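Local coordinates for glycosylation Associate Protein 2 (Streptococcus agalactiae serotype V, PDB 6OYC), which probably serves the accessory Sec system as part of a Gap123 complex that helps glycosylate and secrete a serine-rich adhesin, at residues 395-403 with 429-440; 36-47 with 73-81. One frame throughout, in Å; residues are numbered along the deposited sequence.

Contact 1 of 2, residues 395-403 with 429-440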
loop_
_atom_site.group_PDB
_atom_site.type_symbol
_atom_site.label_atom_id
_atom_site.label_comp_id
_atom_site.label_asym_id
_atom_site.label_seq_id
_atom_site.Cartn_x
_atom_site.Cartn_y
_atom_site.Cartn_z
ATOM N N ILE B 395 -4.298 -16.511 -12.015
ATOM C CA ILE B 395 -5.292 -17.135 -11.157
ATOM C C ILE B 395 -6.604 -16.404 -11.392
ATOM O O ILE B 395 -6.716 -15.214 -11.069
ATOM C CB ILE B 395 -4.903 -17.090 -9.675
ATOM C CG1 ILE B 395 -3.492 -17.637 -9.474
ATOM C CG2 ILE B 395 -5.908 -17.888 -8.855
ATOM C CD1 ILE B 395 -2.964 -17.461 -8.080
ATOM N N PHE B 396 -7.588 -17.097 -11.973
ATOM C CA PHE B 396 -8.894 -16.511 -12.251
ATOM C C PHE B 396 -10.041 -17.255 -11.598
ATOM O O PHE B 396 -11.116 -16.668 -11.422
ATOM C CB PHE B 396 -9.196 -16.466 -13.765
ATOM C CG PHE B 396 -8.154 -15.766 -14.610
ATOM C CD1 PHE B 396 -7.419 -14.699 -14.118
ATOM C CD2 PHE B 396 -7.938 -16.173 -15.927
ATOM C CE1 PHE B 396 -6.464 -14.058 -14.920
ATOM C CE2 PHE B 396 -6.996 -15.542 -16.732
ATOM C CZ PHE B 396 -6.255 -14.483 -16.226
ATOM N N ASN B 397 -9.861 -18.522 -11.260
ATOM C CA ASN B 397 -10.939 -19.358 -10.753
ATOM C C ASN B 397 -10.676 -19.592 -9.269
ATOM O O ASN B 397 -10.093 -20.605 -8.871
ATOM C CB ASN B 397 -11.029 -20.654 -11.557
ATOM C CG ASN B 397 -11.197 -20.398 -13.054
ATOM O OD1 ASN B 397 -12.254 -19.945 -13.507
ATOM N ND2 ASN B 397 -10.148 -20.667 -13.821
ATOM N N LEU B 398 -11.106 -18.630 -8.447
ATOM C CA LEU B 398 -10.794 -18.695 -7.022
ATOM C C LEU B 398 -11.558 -19.824 -6.341
ATOM O O LEU B 398 -10.984 -20.569 -5.535
ATOM C CB LEU B 398 -11.093 -17.350 -6.362
ATOM C CG LEU B 398 -9.908 -16.391 -6.380
ATOM C CD1 LEU B 398 -10.248 -15.087 -5.670
ATOM C CD2 LEU B 398 -8.687 -17.057 -5.767
ATOM N N GLY B 399 -12.852 -19.967 -6.655
ATOM C CA GLY B 399 -13.612 -21.108 -6.169
ATOM C C GLY B 399 -12.977 -22.444 -6.511
ATOM O O GLY B 399 -13.041 -23.388 -5.718
ATOM N N THR B 400 -12.332 -22.534 -7.677
ATOM C CA THR B 400 -11.567 -23.729 -8.021
ATOM C C THR B 400 -10.318 -23.861 -7.153
ATOM O O THR B 400 -9.988 -24.964 -6.696
ATOM C CB THR B 400 -11.191 -23.698 -9.508
ATOM O OG1 THR B 400 -12.372 -23.872 -10.306
ATOM C CG2 THR B 400 -10.162 -24.782 -9.839
ATOM N N VAL B 401 -9.603 -22.752 -6.923
ATOM C CA VAL B 401 -8.461 -22.792 -6.011
ATOM C C VAL B 401 -8.907 -23.270 -4.637
ATOM O O VAL B 401 -8.215 -24.056 -3.973
ATOM C CB VAL B 401 -7.782 -21.412 -5.941
ATOM C CG1 VAL B 401 -6.632 -21.413 -4.909
ATOM C CG2 VAL B 401 -7.289 -20.989 -7.335
ATOM N N ALA B 402 -10.089 -22.819 -4.210
ATOM C CA ALA B 402 -10.646 -23.239 -2.933
ATOM C C ALA B 402 -10.824 -24.752 -2.894
ATOM O O ALA B 402 -10.286 -25.428 -2.009
ATOM C CB ALA B 402 -11.972 -22.516 -2.687
ATOM N N GLN B 403 -11.550 -25.303 -3.874
ATOM C CA GLN B 403 -11.795 -26.744 -3.910
ATOM C C GLN B 403 -10.507 -27.553 -3.933
ATOM O O GLN B 403 -10.469 -28.663 -3.402
ATOM C CB GLN B 403 -12.655 -27.088 -5.114
ATOM C CG GLN B 403 -14.020 -26.449 -5.045
ATOM C CD GLN B 403 -14.877 -27.089 -3.982
ATOM O OE1 GLN B 403 -14.596 -28.202 -3.551
ATOM N NE2 GLN B 403 -15.922 -26.392 -3.545
ATOM N N SER B 429 -19.767 -26.218 -2.524
ATOM C CA SER B 429 -19.339 -26.306 -3.918
ATOM C C SER B 429 -20.146 -25.363 -4.809
ATOM O O SER B 429 -19.615 -24.817 -5.786
ATOM C CB SER B 429 -19.456 -27.749 -4.409
ATOM O OG SER B 429 -20.708 -28.297 -4.035
ATOM N N SER B 430 -21.420 -25.142 -4.482
ATOM C CA SER B 430 -22.204 -24.142 -5.196
ATOM C C SER B 430 -21.574 -22.756 -5.069
ATOM O O SER B 430 -21.406 -22.046 -6.065
ATOM C CB SER B 430 -23.638 -24.142 -4.669
ATOM O OG SER B 430 -24.303 -22.934 -4.996
ATOM N N SER B 431 -21.211 -22.357 -3.845
ATOM C CA SER B 431 -20.523 -21.081 -3.657
ATOM C C SER B 431 -19.212 -21.041 -4.428
ATOM O O SER B 431 -18.825 -19.991 -4.958
ATOM C CB SER B 431 -20.266 -20.832 -2.168
ATOM O OG SER B 431 -21.395 -20.254 -1.533
ATOM N N SER B 432 -18.512 -22.172 -4.504
ATOM C CA SER B 432 -17.230 -22.195 -5.202
ATOM C C SER B 432 -17.395 -21.822 -6.677
ATOM O O SER B 432 -16.627 -21.011 -7.214
ATOM C CB SER B 432 -16.584 -23.569 -5.049
ATOM O OG SER B 432 -15.873 -23.655 -3.830
ATOM N N GLU B 433 -18.412 -22.384 -7.340
ATOM C CA GLU B 433 -18.650 -22.040 -8.735
ATOM C C GLU B 433 -19.131 -20.598 -8.863
ATOM O O GLU B 433 -18.810 -19.909 -9.840
ATOM C CB GLU B 433 -19.644 -23.031 -9.364
ATOM C CG GLU B 433 -21.127 -22.619 -9.315
ATOM C CD GLU B 433 -22.050 -23.701 -9.875
ATOM O OE1 GLU B 433 -21.515 -24.738 -10.323
ATOM O OE2 GLU B 433 -23.297 -23.521 -9.863
ATOM N N LYS B 434 -19.889 -20.127 -7.871
ATOM C CA LYS B 434 -20.316 -18.730 -7.853
ATOM C C LYS B 434 -19.120 -17.787 -7.805
ATOM O O LYS B 434 -19.112 -16.738 -8.466
ATOM C CB LYS B 434 -21.232 -18.481 -6.650
ATOM C CG LYS B 434 -22.683 -18.903 -6.815
ATOM C CD LYS B 434 -23.575 -18.124 -5.842
ATOM C CE LYS B 434 -25.001 -18.658 -5.848
ATOM N NZ LYS B 434 -25.022 -20.140 -5.660
ATOM N N LEU B 435 -18.110 -18.136 -7.005
ATOM C CA LEU B 435 -16.903 -17.323 -6.938
ATOM C C LEU B 435 -16.135 -17.378 -8.254
ATOM O O LEU B 435 -15.593 -16.362 -8.703
ATOM C CB LEU B 435 -16.032 -17.783 -5.768
ATOM C CG LEU B 435 -14.623 -17.209 -5.623
ATOM C CD1 LEU B 435 -14.677 -15.698 -5.674
ATOM C CD2 LEU B 435 -13.967 -17.686 -4.315
ATOM N N ASN B 436 -16.067 -18.555 -8.883
ATOM C CA ASN B 436 -15.505 -18.624 -10.228
ATOM C C ASN B 436 -16.263 -17.693 -11.165
ATOM O O ASN B 436 -15.663 -16.899 -11.900
ATOM C CB ASN B 436 -15.545 -20.058 -10.750
ATOM C CG ASN B 436 -14.431 -20.916 -10.187
ATOM O OD1 ASN B 436 -13.516 -20.419 -9.544
ATOM N ND2 ASN B 436 -14.509 -22.217 -10.424
ATOM N N ASN B 437 -17.591 -17.738 -11.112
ATOM C CA ASN B 437 -18.380 -16.954 -12.049
ATOM C C ASN B 437 -18.277 -15.465 -11.760
ATOM O O ASN B 437 -18.404 -14.644 -12.679
ATOM C CB ASN B 437 -19.826 -17.442 -12.023
ATOM C CG ASN B 437 -19.971 -18.829 -12.648
ATOM O OD1 ASN B 437 -19.214 -19.189 -13.555
ATOM N ND2 ASN B 437 -20.919 -19.613 -12.157
ATOM N N TYR B 438 -18.032 -15.107 -10.496
ATOM C CA TYR B 438 -17.808 -13.715 -10.122
ATOM C C TYR B 438 -16.731 -13.069 -10.982
ATOM O O TYR B 438 -16.873 -11.920 -11.420
ATOM C CB TYR B 438 -17.413 -13.659 -8.650
ATOM C CG TYR B 438 -17.390 -12.282 -8.047
ATOM C CD1 TYR B 438 -18.567 -11.655 -7.662
ATOM C CD2 TYR B 438 -16.192 -11.624 -7.831
ATOM C CE1 TYR B 438 -18.549 -10.401 -7.081
ATOM C CE2 TYR B 438 -16.166 -10.365 -7.255
ATOM C CZ TYR B 438 -17.349 -9.764 -6.880
ATOM O OH TYR B 438 -17.333 -8.521 -6.310
ATOM N N PHE B 439 -15.643 -13.793 -11.232
ATOM C CA PHE B 439 -14.588 -13.257 -12.083
ATOM C C PHE B 439 -15.074 -13.048 -13.520
ATOM O O PHE B 439 -14.898 -11.962 -14.093
ATOM C CB PHE B 439 -13.369 -14.184 -12.052
ATOM C CG PHE B 439 -12.271 -13.759 -12.990
ATOM C CD1 PHE B 439 -11.328 -12.820 -12.593
ATOM C CD2 PHE B 439 -12.196 -14.279 -14.278
ATOM C CE1 PHE B 439 -10.327 -12.420 -13.458
ATOM C CE2 PHE B 439 -11.198 -13.883 -15.144
ATOM C CZ PHE B 439 -10.265 -12.954 -14.741
ATOM N N TRP B 440 -15.692 -14.073 -14.121
ATOM C CA TRP B 440 -16.012 -13.993 -15.549
ATOM C C TRP B 440 -17.146 -13.024 -15.850
ATOM O O TRP B 440 -17.208 -12.513 -16.971
ATOM C CB TRP B 440 -16.326 -15.381 -16.094
ATOM C CG TRP B 440 -15.169 -16.246 -15.941
ATOM C CD1 TRP B 440 -15.005 -17.217 -15.012
ATOM C CD2 TRP B 440 -13.949 -16.188 -16.692
ATOM N NE1 TRP B 440 -13.762 -17.789 -15.144
ATOM C CE2 TRP B 440 -13.096 -17.174 -16.171
ATOM C CE3 TRP B 440 -13.501 -15.410 -17.760
ATOM C CZ2 TRP B 440 -11.820 -17.405 -16.682
ATOM C CZ3 TRP B 440 -12.231 -15.644 -18.265
ATOM C CH2 TRP B 440 -11.408 -16.626 -17.727
#
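Asn436 reaches from helix 429-440 into the first turn of helix 398-403, where two helices of the alpha/beta-hydrolase-like domain pack at 145° with axes 7.3 Å apart. Its amide uses both ends: Asn436 OD1 accepts from Thr400 N at 3.1 Å, and Asn436 ND2 donates to Thr400 OG1 at 2.7 Å, which fixes the flip of the amide. The close fit centres on Gly399, whose CA lies 3.2 Å from Ser432 O in a CA-H...O contact with an angle of 176° at the hydrogen. Beside it, Leu398 CB rests on Leu435 CD2. One turn on, the bent Gln403 chain brings NE2 to Ser432 OG, which is also bonded to Gln420.

At the other end Phe396 CB sits over the Phe439 ring, 3.7 Å from its centroid; the two rings are nearly parallel but slid apart, and Trp440 completes an aromatic cluster. Outside this shell, Asp464 accepts from the backbone N of both Phe396 and Asn397, while Asp470 takes Asn397 ND2. With ND2 so engaged, Asn397 OD1 meets the indole edge, where Trp440 NE1 donates at 3.1 Å, almost straight at 168° and with OD1 in the ring plane.

Contact 2 of 2, residues 36-47 with 73-81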
loop_
_atom_site.group_PDB
_atom_site.type_symbol
_atom_site.label_atom_id
_atom_site.label_comp_id
_atom_site.label_asym_id
_atom_site.label_seq_id
_atom_site.Cartn_x
_atom_site.Cartn_y
_atom_site.Cartn_z
ATOM N N ILE B 36 20.491 29.386 -4.568
ATOM C CA ILE B 36 20.295 28.050 -5.120
ATOM C C ILE B 36 21.487 27.626 -5.968
ATOM O O ILE B 36 21.925 26.463 -5.917
ATOM C CB ILE B 36 18.987 28.006 -5.922
ATOM C CG1 ILE B 36 17.814 28.122 -4.961
ATOM C CG2 ILE B 36 18.900 26.711 -6.721
ATOM C CD1 ILE B 36 16.467 28.059 -5.652
ATOM N N SER B 37 22.039 28.566 -6.753
ATOM C CA SER B 37 23.118 28.235 -7.675
ATOM C C SER B 37 24.367 27.788 -6.919
ATOM O O SER B 37 25.004 26.791 -7.285
ATOM C CB SER B 37 23.434 29.437 -8.578
ATOM O OG SER B 37 24.646 29.212 -9.287
ATOM N N ASP B 38 24.738 28.521 -5.868
ATOM C CA ASP B 38 25.819 28.056 -4.999
ATOM C C ASP B 38 25.556 26.641 -4.501
ATOM O O ASP B 38 26.458 25.793 -4.515
ATOM C CB ASP B 38 26.009 29.004 -3.819
ATOM C CG ASP B 38 26.521 30.359 -4.248
ATOM O OD1 ASP B 38 27.130 30.429 -5.335
ATOM O OD2 ASP B 38 26.313 31.354 -3.512
ATOM N N PHE B 39 24.315 26.349 -4.099
ATOM C CA PHE B 39 24.020 25.002 -3.623
ATOM C C PHE B 39 24.282 23.964 -4.712
ATOM O O PHE B 39 24.886 22.917 -4.448
ATOM C CB PHE B 39 22.578 24.904 -3.115
ATOM C CG PHE B 39 22.189 23.508 -2.729
ATOM C CD1 PHE B 39 22.513 23.006 -1.474
ATOM C CD2 PHE B 39 21.569 22.675 -3.642
ATOM C CE1 PHE B 39 22.178 21.708 -1.122
ATOM C CE2 PHE B 39 21.234 21.361 -3.295
ATOM C CZ PHE B 39 21.543 20.879 -2.042
ATOM N N VAL B 40 23.825 24.223 -5.943
ATOM C CA VAL B 40 24.043 23.257 -7.031
ATOM C C VAL B 40 25.527 22.909 -7.173
ATOM O O VAL B 40 25.900 21.733 -7.306
ATOM C CB VAL B 40 23.482 23.802 -8.357
ATOM C CG1 VAL B 40 23.759 22.817 -9.474
ATOM C CG2 VAL B 40 21.992 24.093 -8.234
ATOM N N THR B 41 26.394 23.925 -7.140
ATOM C CA THR B 41 27.831 23.685 -7.228
ATOM C C THR B 41 28.338 22.901 -6.021
ATOM O O THR B 41 28.983 21.858 -6.174
ATOM C CB THR B 41 28.565 25.025 -7.352
ATOM O OG1 THR B 41 28.230 25.641 -8.603
ATOM C CG2 THR B 41 30.087 24.840 -7.224
ATOM N N THR B 42 28.054 23.388 -4.807
ATOM C CA THR B 42 28.517 22.702 -3.598
ATOM C C THR B 42 28.008 21.269 -3.521
ATOM O O THR B 42 28.768 20.347 -3.201
ATOM C CB THR B 42 28.083 23.464 -2.355
ATOM O OG1 THR B 42 28.687 24.760 -2.374
ATOM C CG2 THR B 42 28.567 22.741 -1.124
ATOM N N GLU B 43 26.732 21.052 -3.814
ATOM C CA GLU B 43 26.200 19.701 -3.706
ATOM C C GLU B 43 26.804 18.787 -4.763
ATOM O O GLU B 43 27.167 17.642 -4.470
ATOM C CB GLU B 43 24.677 19.730 -3.808
ATOM C CG GLU B 43 24.010 18.404 -3.520
ATOM C CD GLU B 43 24.220 17.890 -2.077
ATOM O OE1 GLU B 43 24.654 18.656 -1.190
ATOM O OE2 GLU B 43 23.926 16.705 -1.839
ATOM N N ASN B 44 26.924 19.270 -5.996
ATOM C CA ASN B 44 27.532 18.447 -7.036
ATOM C C ASN B 44 29.014 18.189 -6.748
ATOM O O ASN B 44 29.514 17.088 -6.987
ATOM C CB ASN B 44 27.338 19.107 -8.408
ATOM C CG ASN B 44 25.966 18.801 -9.022
ATOM O OD1 ASN B 44 25.307 17.830 -8.652
ATOM N ND2 ASN B 44 25.536 19.635 -9.951
ATOM N N ASN B 45 29.737 19.182 -6.235
ATOM C CA ASN B 45 31.091 18.906 -5.776
ATOM C C ASN B 45 31.076 17.778 -4.752
ATOM O O ASN B 45 31.785 16.774 -4.905
ATOM C CB ASN B 45 31.726 20.169 -5.189
ATOM C CG ASN B 45 32.256 21.102 -6.260
ATOM O OD1 ASN B 45 32.339 20.730 -7.436
ATOM N ND2 ASN B 45 32.607 22.330 -5.867
ATOM N N TYR B 46 30.221 17.904 -3.727
ATOM C CA TYR B 46 30.127 16.862 -2.708
ATOM C C TYR B 46 29.795 15.506 -3.321
ATOM O O TYR B 46 30.403 14.492 -2.962
ATOM C CB TYR B 46 29.093 17.251 -1.646
ATOM C CG TYR B 46 28.825 16.160 -0.639
ATOM C CD1 TYR B 46 29.826 15.723 0.243
ATOM C CD2 TYR B 46 27.586 15.548 -0.572
ATOM C CE1 TYR B 46 29.582 14.709 1.159
ATOM C CE2 TYR B 46 27.328 14.535 0.353
ATOM C CZ TYR B 46 28.325 14.120 1.213
ATOM O OH TYR B 46 28.056 13.113 2.115
ATOM N N LEU B 47 28.850 15.462 -4.263
ATOM C CA LEU B 47 28.503 14.180 -4.877
ATOM C C LEU B 47 29.668 13.613 -5.680
ATOM O O LEU B 47 29.945 12.407 -5.618
ATOM C CB LEU B 47 27.282 14.326 -5.778
ATOM C CG LEU B 47 25.933 14.594 -5.107
ATOM C CD1 LEU B 47 24.896 14.917 -6.180
ATOM C CD2 LEU B 47 25.468 13.423 -4.209
ATOM N N GLU B 73 15.736 29.512 -11.087
ATOM C CA GLU B 73 16.753 28.598 -10.564
ATOM C C GLU B 73 16.174 27.416 -9.776
ATOM O O GLU B 73 16.826 26.367 -9.711
ATOM C CB GLU B 73 17.736 29.367 -9.695
ATOM C CG GLU B 73 18.463 30.467 -10.455
ATOM C CD GLU B 73 17.747 31.810 -10.379
ATOM O OE1 GLU B 73 18.390 32.830 -10.711
ATOM O OE2 GLU B 73 16.547 31.845 -9.994
ATOM N N LEU B 74 14.964 27.542 -9.215
ATOM C CA LEU B 74 14.345 26.427 -8.493
ATOM C C LEU B 74 14.396 25.135 -9.300
ATOM O O LEU B 74 14.599 24.047 -8.740
ATOM C CB LEU B 74 12.898 26.771 -8.123
ATOM C CG LEU B 74 12.029 25.702 -7.456
ATOM C CD1 LEU B 74 12.445 25.471 -6.011
ATOM C CD2 LEU B 74 10.547 26.077 -7.536
ATOM N N SER B 75 14.248 25.235 -10.624
ATOM C CA SER B 75 14.266 24.038 -11.461
ATOM C C SER B 75 15.574 23.265 -11.331
ATOM O O SER B 75 15.591 22.036 -11.490
ATOM C CB SER B 75 14.041 24.425 -12.918
ATOM O OG SER B 75 12.762 24.981 -13.096
ATOM N N SER B 76 16.683 23.957 -11.063
ATOM C CA SER B 76 17.938 23.232 -10.940
ATOM C C SER B 76 18.007 22.346 -9.692
ATOM O O SER B 76 18.948 21.555 -9.577
ATOM C CB SER B 76 19.115 24.208 -10.953
ATOM O OG SER B 76 19.124 25.025 -9.801
ATOM N N LEU B 77 17.045 22.438 -8.763
ATOM C CA LEU B 77 17.042 21.506 -7.641
ATOM C C LEU B 77 16.391 20.178 -7.996
ATOM O O LEU B 77 16.384 19.267 -7.166
ATOM C CB LEU B 77 16.347 22.127 -6.428
ATOM C CG LEU B 77 17.050 23.395 -5.929
ATOM C CD1 LEU B 77 16.356 23.972 -4.704
ATOM C CD2 LEU B 77 18.530 23.130 -5.640
ATOM N N SER B 78 15.886 20.043 -9.219
ATOM C CA SER B 78 15.143 18.853 -9.603
ATOM C C SER B 78 16.001 17.596 -9.561
ATOM O O SER B 78 15.497 16.518 -9.228
ATOM C CB SER B 78 14.567 19.060 -11.002
ATOM O OG SER B 78 14.047 17.859 -11.514
ATOM N N SER B 79 17.296 17.703 -9.881
ATOM C CA SER B 79 18.138 16.513 -9.895
ATOM C C SER B 79 18.346 15.929 -8.501
ATOM O O SER B 79 18.706 14.754 -8.382
ATOM C CB SER B 79 19.504 16.828 -10.528
ATOM O OG SER B 79 20.319 17.594 -9.639
ATOM N N PHE B 80 18.133 16.717 -7.445
ATOM C CA PHE B 80 18.509 16.314 -6.098
ATOM C C PHE B 80 17.368 15.722 -5.272
ATOM O O PHE B 80 17.629 15.262 -4.162
ATOM C CB PHE B 80 19.095 17.516 -5.335
ATOM C CG PHE B 80 20.271 18.153 -6.018
ATOM C CD1 PHE B 80 21.528 17.546 -5.980
ATOM C CD2 PHE B 80 20.125 19.360 -6.703
ATOM C CE1 PHE B 80 22.618 18.133 -6.621
ATOM C CE2 PHE B 80 21.213 19.949 -7.344
ATOM C CZ PHE B 80 22.464 19.335 -7.303
ATOM N N PHE B 81 16.123 15.732 -5.753
ATOM C CA PHE B 81 14.989 15.340 -4.919
ATOM C C PHE B 81 14.000 14.492 -5.705
ATOM O O PHE B 81 13.771 14.727 -6.894
ATOM C CB PHE B 81 14.273 16.574 -4.335
ATOM C CG PHE B 81 15.107 17.323 -3.333
ATOM C CD1 PHE B 81 15.244 16.848 -2.025
ATOM C CD2 PHE B 81 15.798 18.477 -3.707
ATOM C CE1 PHE B 81 16.044 17.517 -1.105
ATOM C CE2 PHE B 81 16.585 19.157 -2.802
ATOM C CZ PHE B 81 16.717 18.673 -1.488
#
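Phe80 packs against one side of helix 36-47, within an N-terminal domain built round a parallel five-strand sheet. Its side chain leaves CB with CG anti to the carbonyl carbon (chi1 -57°), a torsion that carries the ring in among Phe39, Glu43, Asn44 and Leu47. Over one face of the ring, near its rim, Phe39 CE2 stands 4.1 Å from Phe80 CD2. This belongs to an edge-to-face pair: the edge of Phe39 is directed at a face of Phe80, with centroids 5.5 Å apart and planes at 76°. On the opposite face, Ser79 OG stands above the ring centre. At CD1 and CE1 the ring runs past the aliphatic part of Glu43, and Phe80 CE1 comes to 3.4 Å from Glu43 CG. Farther out, CE1 and CZ share Asn44 OD1, which lies near the ring plane, 3.4 Å from Phe80 CE1; Leu47 CD1 also approaches CE1 near that plane.

Toward the start of the helix the partner becomes Leu77. Leu77 CD2 lies 3.7 Å from Phe39 CD2 and 3.8 Å from Ile36 CG2. Ser76 OG faces the methyls Val40 CG2 and Ile36 CG2, yet it donates within its own turn to Glu73 O at 2.7 Å, a carbonyl that also accepts from Ser76 N. Beneath these side chains, Val11 of strand 6-11 touches both Ile36 and Leu77, joining the contact to the sheet.

The contact across the interface is therefore mainly dispersive. Ser76 OG bonds within its own segment, and Glu43, bent at chi2, presents its methylenes to Phe80 while its carboxylate forms a salt bridge with Arg58, outside both segments. The placement of Asn44 OD1 at the ring rim, where the C-H edge is weakly positive, is probably mildly favourable.

From the N terminus, the chain first passes through contact 2, which closes when residues 73-81 return to helix 36-47 after strand 62-65 has been laid down; this ties helix 36-52, which packs on the parallel five-strand sheet, to the loop leading into strand 86-89. The chain then runs through the antiparallel sheets before entering the mixed eight-strand sheet. Contact 1 closes there, bringing helix 429-444 back to the segment after strand 388-392, across an excursion that includes helix 416-424. The contacts are in series, neither nested nor crossed, and each spans 25 intervening residues. The centres of contact 1 and contact 2 lie about 56 Å apart, so each ties its own region, contact 2 in the N-terminal domain and contact 1 beside the mixed sheet.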